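Long-range contact in Pgp2 (Campylobacter jejuni subsp. jejuni, PDB 6XJ6), which probably trims peptidoglycan as an LD-carboxypeptidase of the YkuD family and directs the helical cell shape of the bacterium: residues Phe85-Thr99 with Ile116-Leu128. Residues are numbered along the deposited sequence; the frame is centred on the assembly and turned at random.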
ATOM      1  N   PHE A  85      -7.604  18.553  -6.008  1.00 21.41           N
ATOM      2  CA  PHE A  85      -8.825  18.838  -6.747  1.00 21.27           C
ATOM      3  C   PHE A  85      -9.724  19.751  -5.926  1.00 21.39           C
ATOM      4  O   PHE A  85      -9.537  19.926  -4.721  1.00 21.31           O
ATOM      5  CB  PHE A  85      -9.566  17.553  -7.152  1.00 20.55           C
ATOM      6  CG  PHE A  85     -10.227  16.839  -6.010  1.00 20.36           C
ATOM      7  CD1 PHE A  85     -11.565  17.059  -5.727  1.00 21.70           C
ATOM      8  CD2 PHE A  85      -9.528  15.939  -5.232  1.00 18.97           C
ATOM      9  CE1 PHE A  85     -12.186  16.401  -4.686  1.00 20.48           C
ATOM     10  CE2 PHE A  85     -10.151  15.278  -4.187  1.00 18.83           C
ATOM     11  CZ  PHE A  85     -11.480  15.514  -3.915  1.00 19.58           C
ATOM     12  N   ASN A  86     -10.701  20.343  -6.610  1.00 23.52           N
ATOM     13  CA  ASN A  86     -11.641  21.278  -5.996  1.00 23.94           C
ATOM     14  C   ASN A  86     -13.010  20.632  -5.830  1.00 23.54           C
ATOM     15  O   ASN A  86     -13.734  20.465  -6.822  1.00 24.80           O
ATOM     16  CB  ASN A  86     -11.753  22.527  -6.862  1.00 25.91           C
ATOM     17  CG  ASN A  86     -10.452  23.264  -6.958  1.00 28.84           C
ATOM     18  OD1 ASN A  86      -9.848  23.342  -8.026  1.00 33.45           O
ATOM     19  ND2 ASN A  86      -9.989  23.796  -5.827  1.00 32.09           N
ATOM     20  N   PRO A  87     -13.415  20.269  -4.612  1.00 23.85           N
ATOM     21  CA  PRO A  87     -14.758  19.691  -4.429  1.00 24.64           C
ATOM     22  C   PRO A  87     -15.895  20.601  -4.876  1.00 25.52           C
ATOM     23  O   PRO A  87     -16.986  20.102  -5.182  1.00 27.04           O
ATOM     24  CB  PRO A  87     -14.820  19.421  -2.920  1.00 24.16           C
ATOM     25  CG  PRO A  87     -13.376  19.272  -2.503  1.00 23.03           C
ATOM     26  CD  PRO A  87     -12.624  20.239  -3.369  1.00 24.25           C
ATOM     27  N   GLY A  88     -15.688  21.912  -4.914  1.00 28.99           N
ATOM     28  CA  GLY A  88     -16.767  22.812  -5.270  1.00 31.80           C
ATOM     29  C   GLY A  88     -17.769  23.037  -4.165  1.00 34.41           C
ATOM     30  O   GLY A  88     -18.872  23.523  -4.432  1.00 37.49           O
ATOM     31  N   ASP A  89     -17.414  22.696  -2.934  1.00 31.42           N
ATOM     32  CA  ASP A  89     -18.252  22.873  -1.758  1.00 30.20           C
ATOM     33  C   ASP A  89     -17.349  23.422  -0.660  1.00 28.25           C
ATOM     34  O   ASP A  89     -16.382  22.755  -0.276  1.00 27.75           O
ATOM     35  CB  ASP A  89     -18.859  21.525  -1.363  1.00 30.74           C
ATOM     36  CG  ASP A  89     -19.687  21.588  -0.091  1.00 34.62           C
ATOM     37  OD1 ASP A  89     -19.663  22.619   0.617  1.00 33.29           O
ATOM     38  OD2 ASP A  89     -20.370  20.580   0.203  1.00 37.58           O
ATOM     39  N   PRO A  90     -17.611  24.627  -0.139  1.00 30.83           N
ATOM     40  CA  PRO A  90     -16.675  25.229   0.824  1.00 30.45           C
ATOM     41  C   PRO A  90     -16.564  24.466   2.126  1.00 29.56           C
ATOM     42  O   PRO A  90     -15.696  24.795   2.945  1.00 29.57           O
ATOM     43  CB  PRO A  90     -17.261  26.627   1.058  1.00 30.83           C
ATOM     44  CG  PRO A  90     -18.714  26.457   0.815  1.00 32.07           C
ATOM     45  CD  PRO A  90     -18.822  25.452  -0.305  1.00 31.77           C
ATOM     46  N   TYR A  91     -17.420  23.470   2.349  1.00 27.02           N
ATOM     47  CA  TYR A  91     -17.323  22.667   3.558  1.00 26.23           C
ATOM     48  C   TYR A  91     -15.960  22.002   3.675  1.00 23.91           C
ATOM     49  O   TYR A  91     -15.472  21.779   4.787  1.00 23.94           O
ATOM     50  CB  TYR A  91     -18.424  21.609   3.558  1.00 25.83           C
ATOM     51  CG  TYR A  91     -18.304  20.631   4.694  1.00 28.70           C
ATOM     52  CD1 TYR A  91     -17.683  19.404   4.513  1.00 28.41           C
ATOM     53  CD2 TYR A  91     -18.803  20.936   5.951  1.00 29.38           C
ATOM     54  CE1 TYR A  91     -17.564  18.506   5.549  1.00 30.12           C
ATOM     55  CE2 TYR A  91     -18.687  20.043   6.996  1.00 30.76           C
ATOM     56  CZ  TYR A  91     -18.065  18.831   6.787  1.00 28.88           C
ATOM     57  OH  TYR A  91     -17.947  17.934   7.818  1.00 31.28           O
ATOM     58  N   TYR A  92     -15.329  21.688   2.547  1.00 23.51           N
ATOM     59  CA  TYR A  92     -14.077  20.938   2.541  1.00 22.06           C
ATOM     60  C   TYR A  92     -12.845  21.826   2.604  1.00 22.25           C
ATOM     61  O   TYR A  92     -11.725  21.304   2.590  1.00 21.23           O
ATOM     62  CB  TYR A  92     -14.001  20.056   1.293  1.00 20.66           C
ATOM     63  CG  TYR A  92     -15.113  19.034   1.234  1.00 19.73           C
ATOM     64  CD1 TYR A  92     -15.076  17.899   2.030  1.00 20.82           C
ATOM     65  CD2 TYR A  92     -16.209  19.217   0.402  1.00 22.31           C
ATOM     66  CE1 TYR A  92     -16.095  16.964   1.989  1.00 22.08           C
ATOM     67  CE2 TYR A  92     -17.225  18.295   0.354  1.00 23.32           C
ATOM     68  CZ  TYR A  92     -17.165  17.168   1.147  1.00 22.86           C
ATOM     69  OH  TYR A  92     -18.181  16.246   1.103  1.00 25.68           O
ATOM     70  N   GLY A  93     -13.015  23.140   2.693  1.00 24.33           N
ATOM     71  CA  GLY A  93     -11.894  24.044   2.644  1.00 26.02           C
ATOM     72  C   GLY A  93     -11.524  24.396   1.215  1.00 25.80           C
ATOM     73  O   GLY A  93     -12.345  24.306   0.299  1.00 29.13           O
ATOM     74  N   PRO A  94     -10.270  24.796   0.994  1.00 25.94           N
ATOM     75  CA  PRO A  94      -9.897  25.312  -0.334  1.00 26.63           C
ATOM     76  C   PRO A  94      -9.759  24.242  -1.403  1.00 25.76           C
ATOM     77  O   PRO A  94      -9.925  24.547  -2.591  1.00 28.26           O
ATOM     78  CB  PRO A  94      -8.565  26.024  -0.071  1.00 28.83           C
ATOM     79  CG  PRO A  94      -7.992  25.303   1.107  1.00 28.59           C
ATOM     80  CD  PRO A  94      -9.164  24.900   1.960  1.00 27.41           C
ATOM     81  N   PHE A  95      -9.451  23.006  -1.024  1.00 24.03           N
ATOM     82  CA  PHE A  95      -9.253  21.927  -1.983  1.00 22.77           C
ATOM     83  C   PHE A  95      -9.018  20.631  -1.224  1.00 19.63           C
ATOM     84  O   PHE A  95      -8.986  20.634   0.011  1.00 21.25           O
ATOM     85  CB  PHE A  95      -8.088  22.220  -2.942  1.00 24.12           C
ATOM     86  CG  PHE A  95      -6.850  22.770  -2.277  1.00 23.52           C
ATOM     87  CD1 PHE A  95      -6.530  24.113  -2.388  1.00 26.65           C
ATOM     88  CD2 PHE A  95      -5.997  21.944  -1.562  1.00 23.33           C
ATOM     89  CE1 PHE A  95      -5.391  24.628  -1.788  1.00 24.73           C
ATOM     90  CE2 PHE A  95      -4.849  22.452  -0.963  1.00 24.21           C
ATOM     91  CZ  PHE A  95      -4.546  23.796  -1.079  1.00 23.35           C
ATOM     92  N   ALA A  96      -8.847  19.525  -1.947  1.00 18.82           N
ATOM     93  CA  ALA A  96      -8.808  18.206  -1.336  1.00 17.51           C
ATOM     94  C   ALA A  96      -7.920  17.288  -2.160  1.00 17.65           C
ATOM     95  O   ALA A  96      -7.542  17.597  -3.294  1.00 18.49           O
ATOM     96  CB  ALA A  96     -10.216  17.606  -1.222  1.00 18.16           C
ATOM     97  N   PHE A  97      -7.610  16.137  -1.569  1.00 16.56           N
ATOM     98  CA  PHE A  97      -6.797  15.100  -2.189  1.00 16.01           C
ATOM     99  C   PHE A  97      -7.436  13.767  -1.833  1.00 16.36           C
ATOM    100  O   PHE A  97      -7.698  13.501  -0.657  1.00 15.42           O
ATOM    101  CB  PHE A  97      -5.364  15.114  -1.642  1.00 16.16           C
ATOM    102  CG  PHE A  97      -4.681  16.452  -1.725  1.00 16.15           C
ATOM    103  CD1 PHE A  97      -4.972  17.449  -0.803  1.00 19.34           C
ATOM    104  CD2 PHE A  97      -3.740  16.711  -2.714  1.00 17.98           C
ATOM    105  CE1 PHE A  97      -4.350  18.680  -0.868  1.00 20.71           C
ATOM    106  CE2 PHE A  97      -3.108  17.945  -2.784  1.00 19.71           C
ATOM    107  CZ  PHE A  97      -3.419  18.933  -1.858  1.00 21.15           C
ATOM    108  N   ALA A  98      -7.684  12.926  -2.826  1.00 15.99           N
ATOM    109  CA  ALA A  98      -8.397  11.681  -2.572  1.00 16.01           C
ATOM    110  C   ALA A  98      -7.417  10.543  -2.335  1.00 14.73           C
ATOM    111  O   ALA A  98      -6.465  10.370  -3.103  1.00 16.50           O
ATOM    112  CB  ALA A  98      -9.325  11.337  -3.739  1.00 16.13           C
ATOM    113  N   THR A  99      -7.643   9.773  -1.269  1.00 13.40           N
ATOM    114  CA  THR A  99      -6.916   8.526  -1.094  1.00 13.53           C
ATOM    115  C   THR A  99      -7.636   7.420  -1.851  1.00 13.90           C
ATOM    116  O   THR A  99      -8.800   7.552  -2.237  1.00 15.36           O
ATOM    117  CB  THR A  99      -6.793   8.106   0.378  1.00 13.81           C
ATOM    118  OG1 THR A  99      -8.010   7.475   0.814  1.00 13.52           O
ATOM    119  CG2 THR A  99      -6.452   9.279   1.295  1.00 15.67           C
ATOM    120  N   ILE A 116     -12.569   8.906   1.054  1.00 15.89           N
ATOM    121  CA  ILE A 116     -11.601   9.160   2.110  1.00 15.16           C
ATOM    122  C   ILE A 116     -10.552  10.097   1.531  1.00 15.92           C
ATOM    123  O   ILE A 116      -9.703   9.688   0.729  1.00 14.36           O
ATOM    124  CB  ILE A 116     -10.977   7.861   2.637  1.00 14.01           C
ATOM    125  CG1 ILE A 116     -12.060   6.918   3.173  1.00 16.42           C
ATOM    126  CG2 ILE A 116      -9.936   8.169   3.699  1.00 14.27           C
ATOM    127  CD1 ILE A 116     -12.924   7.497   4.290  1.00 18.29           C
ATOM    128  N   TRP A 117     -10.630  11.359   1.932  1.00 14.21           N
ATOM    129  CA  TRP A 117      -9.814  12.429   1.395  1.00 13.73           C
ATOM    130  C   TRP A 117      -9.025  13.082   2.517  1.00 15.08           C
ATOM    131  O   TRP A 117      -9.345  12.938   3.699  1.00 16.67           O
ATOM    132  CB  TRP A 117     -10.693  13.537   0.791  1.00 15.42           C
ATOM    133  CG  TRP A 117     -11.642  13.105  -0.280  1.00 15.53           C
ATOM    134  CD1 TRP A 117     -11.642  11.928  -0.964  1.00 16.00           C
ATOM    135  CD2 TRP A 117     -12.721  13.879  -0.810  1.00 15.59           C
ATOM    136  NE1 TRP A 117     -12.673  11.912  -1.881  1.00 17.12           N
ATOM    137  CE2 TRP A 117     -13.345  13.105  -1.807  1.00 16.82           C
ATOM    138  CE3 TRP A 117     -13.227  15.151  -0.528  1.00 18.56           C
ATOM    139  CZ2 TRP A 117     -14.454  13.558  -2.516  1.00 19.12           C
ATOM    140  CZ3 TRP A 117     -14.322  15.601  -1.237  1.00 20.14           C
ATOM    141  CH2 TRP A 117     -14.920  14.810  -2.222  1.00 19.90           C
ATOM    142  N   ILE A 118      -7.983  13.805   2.118  1.00 14.18           N
ATOM    143  CA  ILE A 118      -7.348  14.814   2.949  1.00 15.80           C
ATOM    144  C   ILE A 118      -7.863  16.158   2.460  1.00 18.30           C
ATOM    145  O   ILE A 118      -7.813  16.446   1.257  1.00 17.09           O
ATOM    146  CB  ILE A 118      -5.817  14.735   2.835  1.00 16.40           C
ATOM    147  CG1 ILE A 118      -5.314  13.383   3.355  1.00 16.44           C
ATOM    148  CG2 ILE A 118      -5.153  15.908   3.577  1.00 16.59           C
ATOM    149  CD1 ILE A 118      -3.811  13.141   3.127  1.00 16.69           C
ATOM    150  N   HIS A 119      -8.379  16.973   3.372  1.00 16.53           N
ATOM    151  CA  HIS A 119      -8.950  18.254   2.977  1.00 17.12           C
ATOM    152  C   HIS A 119      -8.823  19.223   4.146  1.00 18.34           C
ATOM    153  O   HIS A 119      -8.084  18.975   5.105  1.00 18.44           O
ATOM    154  CB  HIS A 119     -10.384  18.075   2.446  1.00 17.51           C
ATOM    155  CG  HIS A 119     -11.344  17.487   3.434  1.00 17.01           C
ATOM    156  ND1 HIS A 119     -11.687  18.115   4.610  1.00 18.98           N
ATOM    157  CD2 HIS A 119     -12.049  16.331   3.404  1.00 19.21           C
ATOM    158  CE1 HIS A 119     -12.563  17.370   5.265  1.00 20.51           C
ATOM    159  NE2 HIS A 119     -12.802  16.283   4.554  1.00 20.61           N
ATOM    160  N   GLY A 120      -9.532  20.349   4.051  1.00 19.17           N
ATOM    161  CA  GLY A 120      -9.468  21.392   5.035  1.00 19.88           C
ATOM    162  C   GLY A 120     -10.736  21.515   5.850  1.00 21.13           C
ATOM    163  O   GLY A 120     -11.528  20.569   5.978  1.00 20.67           O
ATOM    164  N   TYR A 121     -10.936  22.705   6.406  1.00 24.88           N
ATOM    165  CA  TYR A 121     -12.047  23.017   7.285  1.00 25.15           C
ATOM    166  C   TYR A 121     -13.074  23.872   6.560  1.00 25.61           C
ATOM    167  O   TYR A 121     -12.727  24.610   5.629  1.00 25.73           O
ATOM    168  CB  TYR A 121     -11.541  23.806   8.497  1.00 25.90           C
ATOM    169  CG  TYR A 121     -10.856  22.969   9.552  1.00 25.01           C
ATOM    170  CD1 TYR A 121     -11.416  22.815  10.810  1.00 24.08           C
ATOM    171  CD2 TYR A 121      -9.646  22.344   9.296  1.00 24.51           C
ATOM    172  CE1 TYR A 121     -10.793  22.068  11.786  1.00 24.55           C
ATOM    173  CE2 TYR A 121      -9.021  21.584  10.263  1.00 24.06           C
ATOM    174  CZ  TYR A 121      -9.598  21.452  11.509  1.00 23.69           C
ATOM    175  OH  TYR A 121      -8.978  20.705  12.481  1.00 24.82           O
ATOM    176  N   PRO A 122     -14.341  23.807   6.970  1.00 26.15           N
ATOM    177  CA  PRO A 122     -15.358  24.677   6.376  1.00 26.61           C
ATOM    178  C   PRO A 122     -14.918  26.132   6.393  1.00 29.41           C
ATOM    179  O   PRO A 122     -14.477  26.660   7.419  1.00 33.61           O
ATOM    180  CB  PRO A 122     -16.574  24.449   7.276  1.00 26.97           C
ATOM    181  CG  PRO A 122     -16.402  23.064   7.779  1.00 27.03           C
ATOM    182  CD  PRO A 122     -14.922  22.893   7.970  1.00 26.50           C
ATOM    183  N   LEU A 123     -15.029  26.778   5.233  1.00 30.96           N
ATOM    184  CA  LEU A 123     -14.613  28.169   5.117  1.00 33.59           C
ATOM    185  C   LEU A 123     -15.455  29.095   5.984  1.00 38.10           C
ATOM    186  O   LEU A 123     -15.017  30.213   6.279  1.00 42.76           O
ATOM    187  CB  LEU A 123     -14.685  28.611   3.655  1.00 33.00           C
ATOM    188  CG  LEU A 123     -13.827  27.821   2.663  1.00 34.48           C
ATOM    189  CD1 LEU A 123     -14.062  28.334   1.258  1.00 36.88           C
ATOM    190  CD2 LEU A 123     -12.353  27.901   3.005  1.00 34.96           C
ATOM    191  N   ASP A 124     -16.638  28.662   6.410  1.00 39.20           N
ATOM    192  CA  ASP A 124     -17.495  29.500   7.243  1.00 42.14           C
ATOM    193  C   ASP A 124     -17.172  29.401   8.731  1.00 42.38           C
ATOM    194  O   ASP A 124     -17.856  30.032   9.541  1.00 44.95           O
ATOM    195  CB  ASP A 124     -18.978  29.185   6.994  1.00 43.42           C
ATOM    196  CG  ASP A 124     -19.391  27.823   7.518  1.00 42.65           C
ATOM    197  OD1 ASP A 124     -18.541  27.099   8.077  1.00 40.44           O
ATOM    198  OD2 ASP A 124     -20.580  27.474   7.368  1.00 42.94           O
ATOM    199  N   GLY A 125     -16.149  28.637   9.114  1.00 39.97           N
ATOM    200  CA  GLY A 125     -15.742  28.540  10.498  1.00 40.35           C
ATOM    201  C   GLY A 125     -16.349  27.394  11.276  1.00 39.76           C
ATOM    202  O   GLY A 125     -15.955  27.178  12.427  1.00 39.99           O
ATOM    203  N   SER A 126     -17.288  26.648  10.692  1.00 39.11           N
ATOM    204  CA  SER A 126     -17.900  25.528  11.395  1.00 40.44           C
ATOM    205  C   SER A 126     -16.833  24.592  11.942  1.00 36.50           C
ATOM    206  O   SER A 126     -15.837  24.302  11.275  1.00 34.40           O
ATOM    207  CB  SER A 126     -18.811  24.752  10.444  1.00 48.35           C
ATOM    208  OG  SER A 126     -19.854  25.569   9.958  1.00 40.50           O
ATOM    209  N   ARG A 127     -17.050  24.113  13.164  0.54 37.79           N
ATOM    210  CA  ARG A 127     -16.097  23.221  13.804  0.54 36.09           C
ATOM    211  C   ARG A 127     -16.202  21.816  13.226  0.54 38.16           C
ATOM    212  O   ARG A 127     -17.261  21.389  12.756  0.54 36.42           O
ATOM    213  CB  ARG A 127     -16.349  23.147  15.311  0.54 45.02           C
ATOM    214  CG  ARG A 127     -15.786  24.316  16.096  0.54 53.95           C
ATOM    215  CD  ARG A 127     -15.717  24.004  17.585  0.54 57.20           C
ATOM    216  NE  ARG A 127     -17.041  23.889  18.192  0.54 60.41           N
ATOM    217  CZ  ARG A 127     -17.776  24.921  18.594  0.54 47.49           C
ATOM    218  NH1 ARG A 127     -18.966  24.715  19.139  0.54 60.46           N
ATOM    219  NH2 ARG A 127     -17.327  26.161  18.453  0.54 61.83           N
ATOM    220  N   LEU A 128     -15.085  21.097  13.272  1.00 33.37           N
ATOM    221  CA  LEU A 128     -15.029  19.697  12.896  1.00 29.24           C
ATOM    222  C   LEU A 128     -14.757  18.865  14.141  1.00 40.44           C
ATOM    223  O   LEU A 128     -14.290  19.370  15.166  1.00 39.09           O
ATOM    224  CB  LEU A 128     -13.922  19.438  11.861  1.00 29.61           C
ATOM    225  CG  LEU A 128     -14.106  20.016  10.451  1.00 28.29           C
ATOM    226  CD1 LEU A 128     -12.956  19.606   9.532  1.00 25.62           C
ATOM    227  CD2 LEU A 128     -15.450  19.596   9.853  1.00 28.34           C
TER
HETATM  228  O   HOH W   1     -14.293  19.808   6.314  1.00 25.12           O
HETATM  229  O   HOH W   2     -11.254   7.044  -0.826  1.00 16.57           O
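Ile116 O accepts two hydrogen bonds from Thr99, from the backbone N at 2.9 Å and from OG1 at 2.8 Å. The N-H lies in the carbonyl plane, while the hydroxyl is tilted 35° from it. The bonds lie at the end of a short antiparallel ladder in the YkuD catalytic domain, where 97-98 is an edge strand beside 117-119. Phe97 and Ile118 form its hydrogen-bonded pair, and strand 137-138 pairs in parallel with the other side of 117-119.

An aromatic cluster runs from Phe85 to His119, the predicted proton donor/acceptor. Phe85 stands T-shaped on Trp117, planes at 89°, with CZ over the centre of the indole face. Trp117 CZ3 lies 3.9 Å from Tyr92 CE1, over the middle of the phenol ring. His119 CG sits between the backbone N and the carbonyl carbon (chi1 60°), which lays a ring face against the Tyr92 edge; Tyr92 CD1 lies 3.7 Å from His119 CD2. ND1 orients the imidazole by donating to a lone pair of Gly120 O, near the ring plane; NE2 is buried without a partner. The ring lies against Cys136, the predicted nucleophile.

Gly120 N donates to Tyr92 O at 2.8 Å. Pro90 O accepts Gly93 N and Leu123 N from opposite faces of its carbonyl plane, and Leu123 CD1 packs 3.6 Å from Pro90 CB.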